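Local coordinates for beta-glucuronidase (Dictyoglomus thermophilum, PDB 6XXW), which probably hydrolyses beta-D-glucuronides, acting as a beta-glucuronidase of glycoside hydrolase family 2, at residues A[258-263]-A[352-357]; A[276-281]-A[403-408]; A[367-372]-A[416-421]; A[444-449]-A[456-461]. All blocks are in the same frame, centred on the assembly; numbering follows the deposited sequence.

How the contacts relate
The contacts form two pairs; contact 3 lies on the opposite side of the chain's centre from contacts 1 and 2. Contacts 1 and 2, with centres 8 Å apart, join neighbouring strands 257-268 and 273-280 of one beta-sandwich domain to the barrel, and they meet where Asp-353 OD2 hydrogen-bonds His-405 ND1 at 2.6 Å. Contacts 3 and 4, with centres 13 Å apart, both lie within the TIM barrel and are tied by Glu-416 N to Val-447 O at 2.7 Å. Centres of contacts 1 and 3 are about 37 Å apart. A Tris molecule, probably from the crystallisation liquor, sits in contact 2; another hydrogen-bonds Glu-416 in contact 3, at the barrel end where this fold carries its active site.

Contact 1: residues A[258-263]-A[352-357]; sequences PYLYNL and ADQYGI
Above the plane of the Gln-354 amide, on its nitrogen side, sits the methyl CD1 of Leu-260, 3.3 Å from NE2; the two side chains cross at about a right angle. The bend of Gln-354 at chi2 (-79°) brings the amide back to this methyl although its CB points away. NE2 also makes a weak hydrogen bond to Asp-279. Within segment 258-263, Tyr-259 turns an edge to one face of Tyr-261, with CE1 3.5 Å above the ring plane. Pro-258 packs on the helix end: its CG lies 3.4 Å from Gln-354 O, and its CB is 3.4 Å from Gly-356 N. One water joins the backbones, donating to Pro-258 O at 2.8 Å and to Gln-354 O at 2.7 Å. Helix 346-355 ends at Tyr-355; Gly-356, with positive phi, is the first residue beyond it, and Ile-357 N returns to Ala-352 O at 3.1 Å. This glycine-terminated helix end belongs to the TIM barrel, and Pro-258 and Leu-260 bring against it the immunoglobulin-like beta-sandwich typical of family 2 glycosidases.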
loop_
_atom_site.group_PDB
_atom_site.type_symbol
_atom_site.label_atom_id
_atom_site.label_comp_id
_atom_site.label_asym_id
_atom_site.label_seq_id
_atom_site.Cartn_x
_atom_site.Cartn_y
_atom_site.Cartn_z
ATOM N N PRO A 258 30.740 -16.316 17.914
ATOM C CA PRO A 258 30.354 -17.690 17.528
ATOM C C PRO A 258 31.528 -18.571 17.106
ATOM O O PRO A 258 31.597 -19.060 15.979
ATOM C CB PRO A 258 29.396 -17.437 16.358
ATOM C CG PRO A 258 29.932 -16.187 15.718
ATOM C CD PRO A 258 30.353 -15.326 16.887
ATOM N N TYR A 259 32.449 -18.825 18.020
ATOM C CA TYR A 259 33.615 -19.618 17.654
ATOM C C TYR A 259 33.247 -21.097 17.545
ATOM O O TYR A 259 32.654 -21.667 18.467
ATOM C CB TYR A 259 34.738 -19.416 18.665
ATOM C CG TYR A 259 36.071 -19.899 18.132
ATOM C CD1 TYR A 259 36.424 -21.243 18.202
ATOM C CD2 TYR A 259 36.960 -19.017 17.542
ATOM C CE1 TYR A 259 37.629 -21.690 17.713
ATOM C CE2 TYR A 259 38.165 -19.454 17.048
ATOM C CZ TYR A 259 38.497 -20.786 17.135
ATOM O OH TYR A 259 39.699 -21.216 16.639
ATOM N N LEU A 260 33.598 -21.716 16.411
ATOM C CA LEU A 260 33.342 -23.136 16.177
ATOM C C LEU A 260 34.649 -23.898 15.978
ATOM O O LEU A 260 35.527 -23.455 15.237
ATOM C CB LEU A 260 32.435 -23.336 14.954
ATOM C CG LEU A 260 31.007 -22.786 15.084
ATOM C CD1 LEU A 260 30.279 -22.820 13.739
ATOM C CD2 LEU A 260 30.215 -23.558 16.156
ATOM N N TYR A 261 34.767 -25.044 16.638
ATOM C CA TYR A 261 35.816 -26.023 16.393
ATOM C C TYR A 261 35.247 -27.114 15.494
ATOM O O TYR A 261 34.046 -27.392 15.524
ATOM C CB TYR A 261 36.304 -26.649 17.709
ATOM C CG TYR A 261 37.040 -25.710 18.637
ATOM C CD1 TYR A 261 36.348 -24.832 19.462
ATOM C CD2 TYR A 261 38.430 -25.701 18.690
ATOM C CE1 TYR A 261 37.017 -23.963 20.315
ATOM C CE2 TYR A 261 39.109 -24.841 19.538
ATOM C CZ TYR A 261 38.393 -23.974 20.353
ATOM O OH TYR A 261 39.057 -23.119 21.205
ATOM N N ASN A 262 36.104 -27.743 14.697
ATOM C CA ASN A 262 35.655 -28.811 13.812
ATOM C C ASN A 262 36.054 -30.153 14.409
ATOM O O ASN A 262 37.239 -30.409 14.635
ATOM C CB ASN A 262 36.223 -28.675 12.401
ATOM C CG ASN A 262 35.566 -29.634 11.429
ATOM O OD1 ASN A 262 36.103 -30.713 11.133
ATOM N ND2 ASN A 262 34.382 -29.264 10.945
ATOM N N LEU A 263 35.060 -30.988 14.671
ATOM C CA LEU A 263 35.273 -32.317 15.217
ATOM C C LEU A 263 35.325 -33.303 14.060
ATOM O O LEU A 263 34.374 -33.387 13.276
ATOM C CB LEU A 263 34.151 -32.678 16.182
ATOM C CG LEU A 263 34.241 -34.033 16.872
ATOM C CD1 LEU A 263 35.378 -34.031 17.862
ATOM C CD2 LEU A 263 32.913 -34.325 17.577
ATOM N N ALA A 352 22.532 -20.898 12.707
ATOM C CA ALA A 352 22.555 -20.256 14.016
ATOM C C ALA A 352 23.882 -20.520 14.723
ATOM O O ALA A 352 24.413 -19.629 15.407
ATOM C CB ALA A 352 21.369 -20.713 14.856
ATOM N N ASP A 353 24.456 -21.721 14.527
ATOM C CA ASP A 353 25.797 -22.022 15.039
ATOM C C ASP A 353 26.837 -21.059 14.466
ATOM O O ASP A 353 27.713 -20.567 15.189
ATOM C CB ASP A 353 26.214 -23.466 14.696
ATOM C CG ASP A 353 25.323 -24.556 15.334
ATOM O OD1 ASP A 353 24.556 -24.300 16.309
ATOM O OD2 ASP A 353 25.425 -25.718 14.845
ATOM N N GLN A 354 26.781 -20.816 13.151
ATOM C CA GLN A 354 27.757 -19.944 12.490
ATOM C C GLN A 354 27.598 -18.488 12.905
ATOM O O GLN A 354 28.592 -17.765 13.055
ATOM C CB GLN A 354 27.623 -20.066 10.974
ATOM C CG GLN A 354 27.974 -21.460 10.437
ATOM C CD GLN A 354 29.459 -21.667 10.354
ATOM O OE1 GLN A 354 30.212 -20.705 10.170
ATOM N NE2 GLN A 354 29.905 -22.924 10.491
ATOM N N TYR A 355 26.359 -18.028 13.054
ATOM C CA TYR A 355 26.102 -16.623 13.324
ATOM C C TYR A 355 26.118 -16.286 14.812
ATOM O O TYR A 355 26.174 -15.106 15.161
ATOM C CB TYR A 355 24.741 -16.225 12.736
ATOM C CG TYR A 355 24.755 -15.829 11.270
ATOM C CD1 TYR A 355 24.854 -14.489 10.897
ATOM C CD2 TYR A 355 24.648 -16.787 10.263
ATOM C CE1 TYR A 355 24.861 -14.112 9.561
ATOM C CE2 TYR A 355 24.646 -16.422 8.917
ATOM C CZ TYR A 355 24.762 -15.078 8.574
ATOM O OH TYR A 355 24.766 -14.687 7.249
ATOM N N GLY A 356 26.050 -17.276 15.693
ATOM C CA GLY A 356 26.003 -17.003 17.121
ATOM C C GLY A 356 24.660 -16.465 17.565
ATOM O O GLY A 356 24.570 -15.407 18.195
ATOM N N ILE A 357 23.601 -17.191 17.227
ATOM C CA ILE A 357 22.242 -16.860 17.621
ATOM C C ILE A 357 21.745 -17.980 18.524
ATOM O O ILE A 357 21.814 -19.154 18.155
ATOM C CB ILE A 357 21.319 -16.690 16.399
ATOM C CG1 ILE A 357 21.823 -15.557 15.488
ATOM C CG2 ILE A 357 19.851 -16.499 16.851
ATOM C CD1 ILE A 357 21.654 -14.144 16.066
HETATM O O HOH W 1 31.116 -18.644 13.228
#

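Contact 2: residues A[276-281]-A[403-408]; sequences YRMDIG and KNHPSV. With TRS (2-amino-2-hydroxymethyl-propane-1,3-diol), chain H.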
loop_
_atom_site.group_PDB
_atom_site.type_symbol
_atom_site.label_atom_id
_atom_site.label_comp_id
_atom_site.label_asym_id
_atom_site.label_seq_id
_atom_site.Cartn_x
_atom_site.Cartn_y
_atom_site.Cartn_z
ATOM N N TYR A 276 33.422 -38.689 9.470
ATOM C CA TYR A 276 32.350 -37.710 9.613
ATOM C C TYR A 276 32.896 -36.518 10.374
ATOM O O TYR A 276 33.633 -36.686 11.352
ATOM C CB TYR A 276 31.131 -38.294 10.345
ATOM C CG TYR A 276 29.864 -37.442 10.251
ATOM C CD1 TYR A 276 28.961 -37.615 9.215
ATOM C CD2 TYR A 276 29.586 -36.473 11.203
ATOM C CE1 TYR A 276 27.798 -36.836 9.129
ATOM C CE2 TYR A 276 28.436 -35.692 11.132
ATOM C CZ TYR A 276 27.546 -35.885 10.089
ATOM O OH TYR A 276 26.413 -35.115 9.998
ATOM N N ARG A 277 32.523 -35.313 9.929
ATOM C CA ARG A 277 33.000 -34.073 10.528
ATOM C C ARG A 277 31.821 -33.187 10.896
ATOM O O ARG A 277 30.811 -33.156 10.182
ATOM C CB ARG A 277 33.933 -33.296 9.573
ATOM C CG ARG A 277 35.164 -34.056 9.143
ATOM C CD ARG A 277 36.070 -33.195 8.270
ATOM N NE ARG A 277 37.306 -33.901 7.974
ATOM C CZ ARG A 277 37.469 -34.724 6.948
ATOM N NH1 ARG A 277 36.472 -34.936 6.097
ATOM N NH2 ARG A 277 38.638 -35.330 6.771
ATOM N N MET A 278 31.955 -32.453 12.004
ATOM C CA MET A 278 30.940 -31.476 12.363
ATOM C C MET A 278 31.568 -30.316 13.123
ATOM O O MET A 278 32.431 -30.518 13.981
ATOM C CB MET A 278 29.825 -32.111 13.202
ATOM C CG MET A 278 28.698 -31.151 13.525
ATOM S SD MET A 278 27.464 -31.942 14.586
ATOM C CE MET A 278 26.384 -30.538 14.901
ATOM N N ASP A 279 31.139 -29.100 12.795
ATOM C CA ASP A 279 31.509 -27.946 13.600
ATOM C C ASP A 279 30.721 -27.958 14.903
ATOM O O ASP A 279 29.491 -28.083 14.894
ATOM C CB ASP A 279 31.223 -26.644 12.849
ATOM C CG ASP A 279 32.238 -26.352 11.748
ATOM O OD1 ASP A 279 33.375 -26.883 11.780
ATOM O OD2 ASP A 279 31.886 -25.564 10.850
ATOM N N ILE A 280 31.419 -27.793 16.025
ATOM C CA ILE A 280 30.779 -27.751 17.333
ATOM C C ILE A 280 31.223 -26.474 18.031
ATOM O O ILE A 280 32.206 -25.845 17.650
ATOM C CB ILE A 280 31.118 -28.981 18.204
ATOM C CG1 ILE A 280 32.630 -29.063 18.437
ATOM C CG2 ILE A 280 30.583 -30.273 17.572
ATOM C CD1 ILE A 280 33.014 -30.108 19.457
ATOM N N GLY A 281 30.492 -26.108 19.069
ATOM C CA GLY A 281 30.826 -24.935 19.862
ATOM C C GLY A 281 30.936 -25.297 21.328
ATOM O O GLY A 281 30.190 -26.139 21.830
ATOM N N LYS A 403 20.988 -32.516 19.365
ATOM C CA LYS A 403 21.715 -32.498 20.634
ATOM C C LYS A 403 23.111 -31.889 20.539
ATOM O O LYS A 403 23.631 -31.431 21.563
ATOM C CB LYS A 403 21.848 -33.928 21.195
ATOM C CG LYS A 403 22.490 -34.911 20.181
ATOM C CD LYS A 403 22.606 -36.315 20.727
ATOM C CE LYS A 403 23.222 -37.274 19.699
ATOM N NZ LYS A 403 22.264 -37.778 18.675
ATOM N N ASN A 404 23.736 -31.874 19.357
ATOM C CA ASN A 404 25.117 -31.397 19.216
ATOM C C ASN A 404 25.241 -29.966 18.672
ATOM O O ASN A 404 26.364 -29.509 18.423
ATOM C CB ASN A 404 25.915 -32.362 18.334
ATOM C CG ASN A 404 26.026 -33.738 18.964
ATOM O OD1 ASN A 404 26.113 -33.848 20.180
ATOM N ND2 ASN A 404 25.983 -34.786 18.145
ATOM N N HIS A 405 24.136 -29.237 18.510
ATOM C CA HIS A 405 24.216 -27.854 18.046
ATOM C C HIS A 405 24.465 -26.929 19.233
ATOM O O HIS A 405 23.662 -26.922 20.179
ATOM C CB HIS A 405 22.935 -27.442 17.331
ATOM C CG HIS A 405 22.806 -28.000 15.950
ATOM N ND1 HIS A 405 23.562 -27.543 14.889
ATOM C CD2 HIS A 405 22.015 -28.982 15.453
ATOM C CE1 HIS A 405 23.242 -28.217 13.798
ATOM N NE2 HIS A 405 22.306 -29.096 14.114
ATOM N N PRO A 406 25.533 -26.132 19.226
ATOM C CA PRO A 406 25.710 -25.156 20.316
ATOM C C PRO A 406 24.603 -24.107 20.369
ATOM O O PRO A 406 24.294 -23.593 21.453
ATOM C CB PRO A 406 27.084 -24.527 20.006
ATOM C CG PRO A 406 27.258 -24.702 18.516
ATOM C CD PRO A 406 26.567 -26.016 18.177
ATOM N N SER A 407 23.973 -23.807 19.233
ATOM C CA SER A 407 22.985 -22.734 19.180
ATOM C C SER A 407 21.714 -23.076 19.952
ATOM O O SER A 407 21.061 -22.166 20.483
ATOM C CB SER A 407 22.644 -22.405 17.722
ATOM O OG SER A 407 22.014 -23.512 17.070
ATOM N N VAL A 408 21.329 -24.356 20.021
ATOM C CA VAL A 408 20.164 -24.724 20.823
ATOM C C VAL A 408 20.537 -24.637 22.299
ATOM O O VAL A 408 21.420 -25.364 22.780
ATOM C CB VAL A 408 19.655 -26.132 20.478
ATOM C CG1 VAL A 408 18.445 -26.483 21.384
ATOM C CG2 VAL A 408 19.293 -26.270 19.013
HETATM C C TRS H . 27.573 -28.784 22.145
HETATM C C1 TRS H . 26.372 -29.683 21.919
HETATM C C2 TRS H . 27.712 -27.779 21.025
HETATM C C3 TRS H . 27.384 -28.049 23.449
HETATM N N TRS H . 28.812 -29.558 22.151
HETATM O O1 TRS H . 26.292 -30.675 22.921
HETATM O O2 TRS H . 28.539 -28.287 20.017
HETATM O O3 TRS H . 28.459 -27.164 23.611
#
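With CG opposite the backbone N (chi1 -176°) and the chain extended beyond CG, Met-278 runs straight out from strand 273-280 and lays its methyl over the His-405 ring. CE stands 4.2 Å from the ring centroid and 17° off the ring normal, which defines a CH-pi contact over the face. The ring is held from elsewhere through ND1, hydrogen-bonded to Asp-353 OD2. The same methyl lies 3.9 Å from Asn-404 CB, so the thioether end rests on two successive residues of the loop before strand 408-415. The Asn-404 amide turns elsewhere, its ND2 bonded to Phe-199 O. Further along, Pro-406 closes on Gly-281, with CG 3.6 Å from Gly-281 N. A Tris molecule, probably from the crystallisation liquor, bridges the two backbones. Its O2 accepts from Gly-281 N at 3.1 Å (N-H...O 159°) and donates to Asn-404 O at 3.0 Å, while its O3 donates to Gly-281 O at 2.7 Å. Val-201 and Thr-203 add further bonds to the ligand. Between strand 276-280 and this loop the side-chain contact is thus methyl on ring and methylene, with Asn-404 to Phe-199 a direct polar link beside it; the polyol, in this crystal, supplies the polar tie between the two backbones.

Contact 3: residues A[367-372]-A[416-421]; sequences GLNLWN and EAATYE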
loop_
_atom_site.group_PDB
_atom_site.type_symbol
_atom_site.label_atom_id
_atom_site.label_comp_id
_atom_site.label_asym_id
_atom_site.label_seq_id
_atom_site.Cartn_x
_atom_site.Cartn_y
_atom_site.Cartn_z
ATOM N N GLY A 367 -1.663 -25.538 19.332
ATOM C CA GLY A 367 -3.035 -25.841 19.000
ATOM C C GLY A 367 -3.750 -26.715 20.003
ATOM O O GLY A 367 -4.877 -27.147 19.729
ATOM N N LEU A 368 -3.131 -26.992 21.151
ATOM C CA LEU A 368 -3.752 -27.797 22.201
ATOM C C LEU A 368 -4.611 -26.903 23.095
ATOM O O LEU A 368 -4.444 -26.806 24.309
ATOM C CB LEU A 368 -2.687 -28.538 23.003
ATOM C CG LEU A 368 -2.100 -29.804 22.371
ATOM C CD1 LEU A 368 -1.211 -29.473 21.195
ATOM C CD2 LEU A 368 -1.315 -30.600 23.425
ATOM N N ASN A 369 -5.564 -26.241 22.448
ATOM C CA ASN A 369 -6.349 -25.224 23.126
ATOM C C ASN A 369 -7.531 -24.856 22.249
ATOM O O ASN A 369 -7.359 -24.536 21.069
ATOM C CB ASN A 369 -5.484 -23.991 23.421
ATOM C CG ASN A 369 -5.962 -23.208 24.627
ATOM O OD1 ASN A 369 -5.152 -22.644 25.366
ATOM N ND2 ASN A 369 -7.267 -23.143 24.816
ATOM N N LEU A 370 -8.722 -24.944 22.808
ATOM C CA LEU A 370 -9.944 -24.466 22.167
ATOM C C LEU A 370 -10.345 -23.247 22.978
ATOM O O LEU A 370 -10.931 -23.379 24.055
ATOM C CB LEU A 370 -11.034 -25.532 22.158
ATOM C CG LEU A 370 -10.524 -26.891 21.690
ATOM C CD1 LEU A 370 -11.548 -27.969 21.954
ATOM C CD2 LEU A 370 -10.209 -26.806 20.230
ATOM N N TRP A 371 -9.978 -22.071 22.479
ATOM C CA TRP A 371 -10.113 -20.819 23.216
ATOM C C TRP A 371 -11.502 -20.673 23.828
ATOM O O TRP A 371 -12.304 -19.847 23.379
ATOM C CB TRP A 371 -9.795 -19.656 22.285
ATOM C CG TRP A 371 -8.647 -19.948 21.364
ATOM C CD1 TRP A 371 -8.712 -20.210 20.023
ATOM C CD2 TRP A 371 -7.258 -20.006 21.717
ATOM N NE1 TRP A 371 -7.448 -20.420 19.520
ATOM C CE2 TRP A 371 -6.540 -20.301 20.539
ATOM C CE3 TRP A 371 -6.552 -19.834 22.912
ATOM C CZ2 TRP A 371 -5.149 -20.425 20.524
ATOM C CZ3 TRP A 371 -5.164 -19.962 22.894
ATOM C CH2 TRP A 371 -4.482 -20.256 21.711
ATOM N N ASN A 372 -11.761 -21.459 24.877
ATOM C CA ASN A 372 -13.090 -21.719 25.416
ATOM C C ASN A 372 -12.976 -22.762 26.525
ATOM O O ASN A 372 -12.620 -23.917 26.260
ATOM C CB ASN A 372 -14.027 -22.210 24.309
ATOM C CG ASN A 372 -15.483 -22.247 24.739
ATOM O OD1 ASN A 372 -15.816 -22.736 25.817
ATOM N ND2 ASN A 372 -16.360 -21.725 23.888
ATOM N N GLU A 416 1.190 -22.358 24.306
ATOM C CA GLU A 416 -0.195 -21.958 24.566
ATOM C C GLU A 416 -1.144 -23.152 24.607
ATOM O O GLU A 416 -2.237 -23.117 24.037
ATOM C CB GLU A 416 -0.668 -20.926 23.535
ATOM C CG GLU A 416 0.131 -19.607 23.541
ATOM C CD GLU A 416 -0.506 -18.529 22.674
ATOM O OE1 GLU A 416 -1.262 -18.871 21.734
ATOM O OE2 GLU A 416 -0.256 -17.334 22.939
ATOM N N ALA A 417 -0.727 -24.220 25.283
ATOM C CA ALA A 417 -1.650 -25.304 25.581
ATOM C C ALA A 417 -2.634 -24.885 26.680
ATOM O O ALA A 417 -2.439 -23.894 27.389
ATOM C CB ALA A 417 -0.886 -26.558 26.011
ATOM N N ALA A 418 -3.693 -25.682 26.842
ATOM C CA ALA A 418 -4.711 -25.417 27.871
ATOM C C ALA A 418 -4.238 -25.962 29.222
ATOM O O ALA A 418 -4.788 -26.911 29.789
ATOM C CB ALA A 418 -6.055 -26.007 27.465
ATOM N N THR A 419 -3.192 -25.312 29.747
ATOM C CA THR A 419 -2.476 -25.764 30.932
ATOM C C THR A 419 -3.257 -25.535 32.222
ATOM O O THR A 419 -2.788 -25.946 33.287
ATOM C CB THR A 419 -1.124 -25.048 31.027
ATOM O OG1 THR A 419 -1.342 -23.632 30.954
ATOM C CG2 THR A 419 -0.161 -25.492 29.893
ATOM N N TYR A 420 -4.415 -24.878 32.157
ATOM C CA TYR A 420 -5.278 -24.737 33.325
ATOM C C TYR A 420 -6.092 -26.004 33.596
ATOM O O TYR A 420 -6.644 -26.156 34.690
ATOM C CB TYR A 420 -6.202 -23.522 33.129
ATOM C CG TYR A 420 -6.946 -23.569 31.812
ATOM C CD1 TYR A 420 -8.100 -24.329 31.680
ATOM C CD2 TYR A 420 -6.474 -22.889 30.690
ATOM C CE1 TYR A 420 -8.774 -24.405 30.471
ATOM C CE2 TYR A 420 -7.145 -22.960 29.474
ATOM C CZ TYR A 420 -8.298 -23.718 29.378
ATOM O OH TYR A 420 -8.979 -23.805 28.187
ATOM N N GLU A 421 -6.174 -26.916 32.631
ATOM C CA GLU A 421 -6.936 -28.147 32.821
ATOM C C GLU A 421 -6.195 -29.132 33.727
ATOM O O GLU A 421 -4.971 -29.274 33.652
ATOM C CB GLU A 421 -7.220 -28.815 31.472
ATOM C CG GLU A 421 -7.983 -27.956 30.479
ATOM C CD GLU A 421 -8.417 -28.743 29.248
ATOM O OE1 GLU A 421 -8.204 -29.969 29.218
ATOM O OE2 GLU A 421 -8.966 -28.138 28.307
HETATM O O HOH W 2 -2.541 -23.181 21.107
#
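Leu-368 O takes two donors from the facing loop: Ala-418 N at 2.9 Å, a bent hydrogen bond (135° at the hydrogen), and the weaker CA-H of Ala-417, with CA at 3.4 Å. Both segments are beta-alpha loops of the TIM barrel: segment 367-372 comes after strand 358-362, while segment 416-421 comes after strand 408-415. Leu-368 and Ala-418 each centre an inverse gamma turn, so two kinked backbones meet at this bond, and the 418-421 type I turn leads on toward helix 422-438. A water adds a second tie, accepting from Gly-367 N at 3.1 Å and donating to Glu-416 O at 2.9 Å. Asn-369 CB stands 4.1 Å from the Trp-371 ring plane, over one face and offset toward the rim, and that CB also packs on Glu-416 O. Glu-416 itself follows the fourth barrel strand, where glycosidases of clan GH-A usually place the acid/base. Its OE2 is bonded to Asn-467, and its OE1 to a Tris molecule, probably from the crystallisation liquor. The chain is extended beyond CG, which carries the carboxylate to the indole: OE1 stops 3.5 Å from Trp-371 CH2, with carboxylate and ring planes 81° apart.

Contact 4: residues A[444-449]-A[456-461]; sequences ITIVEN and KVSKYV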
loop_
_atom_site.group_PDB
_atom_site.type_symbol
_atom_site.label_atom_id
_atom_site.label_comp_id
_atom_site.label_asym_id
_atom_site.label_seq_id
_atom_site.Cartn_x
_atom_site.Cartn_y
_atom_site.Cartn_z
ATOM N N ILE A 444 14.634 -26.379 30.270
ATOM C CA ILE A 444 13.350 -26.677 29.653
ATOM C C ILE A 444 12.360 -25.572 29.996
ATOM O O ILE A 444 12.349 -25.075 31.126
ATOM C CB ILE A 444 12.816 -28.040 30.131
ATOM C CG1 ILE A 444 13.787 -29.149 29.732
ATOM C CG2 ILE A 444 11.404 -28.284 29.593
ATOM C CD1 ILE A 444 13.499 -30.451 30.426
ATOM N N THR A 445 11.521 -25.192 29.023
ATOM C CA THR A 445 10.444 -24.236 29.255
ATOM C C THR A 445 9.158 -24.754 28.614
ATOM O O THR A 445 9.131 -25.798 27.951
ATOM C CB THR A 445 10.790 -22.831 28.702
ATOM O OG1 THR A 445 9.792 -21.869 29.101
ATOM C CG2 THR A 445 10.856 -22.855 27.199
ATOM N N ILE A 446 8.078 -24.018 28.857
ATOM C CA ILE A 446 6.820 -24.163 28.135
ATOM C C ILE A 446 6.262 -22.759 27.957
ATOM O O ILE A 446 6.369 -21.925 28.863
ATOM C CB ILE A 446 5.808 -25.076 28.863
ATOM C CG1 ILE A 446 4.543 -25.240 28.006
ATOM C CG2 ILE A 446 5.416 -24.508 30.257
ATOM C CD1 ILE A 446 3.623 -26.367 28.473
ATOM N N VAL A 447 5.706 -22.471 26.783
ATOM C CA VAL A 447 5.289 -21.108 26.463
ATOM C C VAL A 447 3.799 -20.982 26.758
ATOM O O VAL A 447 2.978 -21.737 26.221
ATOM C CB VAL A 447 5.624 -20.728 25.011
ATOM C CG1 VAL A 447 5.122 -19.310 24.711
ATOM C CG2 VAL A 447 7.143 -20.806 24.774
ATOM N N GLU A 448 3.459 -20.043 27.637
ATOM C CA GLU A 448 2.147 -19.967 28.266
ATOM C C GLU A 448 1.393 -18.730 27.803
ATOM O O GLU A 448 1.978 -17.654 27.687
ATOM C CB GLU A 448 2.272 -19.888 29.791
ATOM C CG GLU A 448 2.896 -21.104 30.444
ATOM C CD GLU A 448 1.850 -22.112 30.921
ATOM O OE1 GLU A 448 0.746 -22.172 30.321
ATOM O OE2 GLU A 448 2.140 -22.852 31.898
ATOM N N ASN A 449 0.082 -18.873 27.592
ATOM C CA ASN A 449 -0.799 -17.712 27.610
ATOM C C ASN A 449 -1.876 -17.829 28.681
ATOM O O ASN A 449 -2.634 -16.875 28.878
ATOM C CB ASN A 449 -1.421 -17.459 26.222
ATOM C CG ASN A 449 -2.417 -18.526 25.803
ATOM O OD1 ASN A 449 -2.490 -19.601 26.397
ATOM N ND2 ASN A 449 -3.181 -18.233 24.750
ATOM N N LYS A 456 -1.241 -25.236 35.613
ATOM C CA LYS A 456 -0.794 -26.333 36.451
ATOM C C LYS A 456 0.522 -26.927 35.972
ATOM O O LYS A 456 0.914 -27.995 36.449
ATOM C CB LYS A 456 -1.877 -27.410 36.502
ATOM C CG LYS A 456 -3.173 -26.958 37.195
ATOM C CD LYS A 456 -4.297 -27.929 36.926
ATOM C CE LYS A 456 -5.563 -27.518 37.665
ATOM N NZ LYS A 456 -5.332 -27.504 39.137
ATOM N N VAL A 457 1.222 -26.259 35.043
ATOM C CA VAL A 457 2.355 -26.858 34.352
ATOM C C VAL A 457 3.644 -26.055 34.523
ATOM O O VAL A 457 4.730 -26.639 34.596
ATOM C CB VAL A 457 2.033 -27.067 32.856
ATOM C CG1 VAL A 457 3.271 -27.547 32.088
ATOM C CG2 VAL A 457 0.869 -28.056 32.713
ATOM N N SER A 458 3.559 -24.716 34.575
ATOM C CA SER A 458 4.774 -23.894 34.608
ATOM C C SER A 458 5.624 -24.148 35.849
ATOM O O SER A 458 6.837 -23.898 35.815
ATOM C CB SER A 458 4.424 -22.403 34.522
ATOM O OG SER A 458 4.214 -22.001 33.166
ATOM N N LYS A 459 5.024 -24.624 36.944
ATOM C CA LYS A 459 5.817 -24.925 38.135
ATOM C C LYS A 459 6.856 -26.019 37.892
ATOM O O LYS A 459 7.790 -26.150 38.694
ATOM C CB LYS A 459 4.902 -25.315 39.308
ATOM C CG LYS A 459 3.862 -26.403 39.002
ATOM C CD LYS A 459 2.823 -26.496 40.132
ATOM C CE LYS A 459 1.853 -27.669 39.942
ATOM N NZ LYS A 459 0.700 -27.640 40.917
ATOM N N TYR A 460 6.736 -26.784 36.797
ATOM C CA TYR A 460 7.634 -27.896 36.497
ATOM C C TYR A 460 8.781 -27.551 35.546
ATOM O O TYR A 460 9.625 -28.416 35.303
ATOM C CB TYR A 460 6.844 -29.073 35.909
ATOM C CG TYR A 460 5.793 -29.654 36.847
ATOM C CD1 TYR A 460 6.162 -30.383 37.974
ATOM C CD2 TYR A 460 4.434 -29.453 36.611
ATOM C CE1 TYR A 460 5.202 -30.918 38.830
ATOM C CE2 TYR A 460 3.468 -29.993 37.452
ATOM C CZ TYR A 460 3.866 -30.722 38.570
ATOM O OH TYR A 460 2.918 -31.261 39.416
ATOM N N VAL A 461 8.852 -26.330 34.997
ATOM C CA VAL A 461 9.921 -26.012 34.046
ATOM C C VAL A 461 11.023 -25.169 34.688
ATOM O O VAL A 461 10.915 -24.773 35.854
ATOM C CB VAL A 461 9.350 -25.313 32.793
ATOM C CG1 VAL A 461 8.311 -26.217 32.116
ATOM C CG2 VAL A 461 8.737 -23.977 33.156
HETATM O O HOH W 3 6.507 -21.190 31.408
#
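Ile-446 fills the apolar centre with both its branches, reaching two valines of the following loop. CG1 is trans to the backbone N (chi1 -177°), and this extends the longer branch until CD1 meets Val-457 CG1 at 3.8 Å. The shorter branch, CG2, touches Val-461 CG1, also at 3.8 Å. Each valine crosses the isoleucine at about a right angle. Val-461 also reaches the strand backbone, its CB 3.4 Å from Ile-444 O and 3.9 Å from Thr-445 CA. These residues join the fifth barrel strand, 444-448, to the short 3-10 turn 458-460 that precedes strand 463-467, and Phe-428 of helix 422-438 packs against Val-457. Beyond the methyl groups lies the polar edge. Ser-458 OG donates to Glu-448 OE2 at 2.6 Å, using the anti lone pair of that oxygen, while the same hydroxyl accepts from a water 3.0 Å away. The water's other bond goes to Ile-446 O. A bend at chi2 (-94°) folds the Glu-448 side chain back over the serine. Thr-455 OG1 is a second partner of OE2, and Thr-419 OG1 meets OE1, so three hydroxyls are hydrogen-bond partners of this buried carboxylate. Such partners would be consistent with a charged Glu-448 stabilised by hydroxyls rather than by a basic side chain.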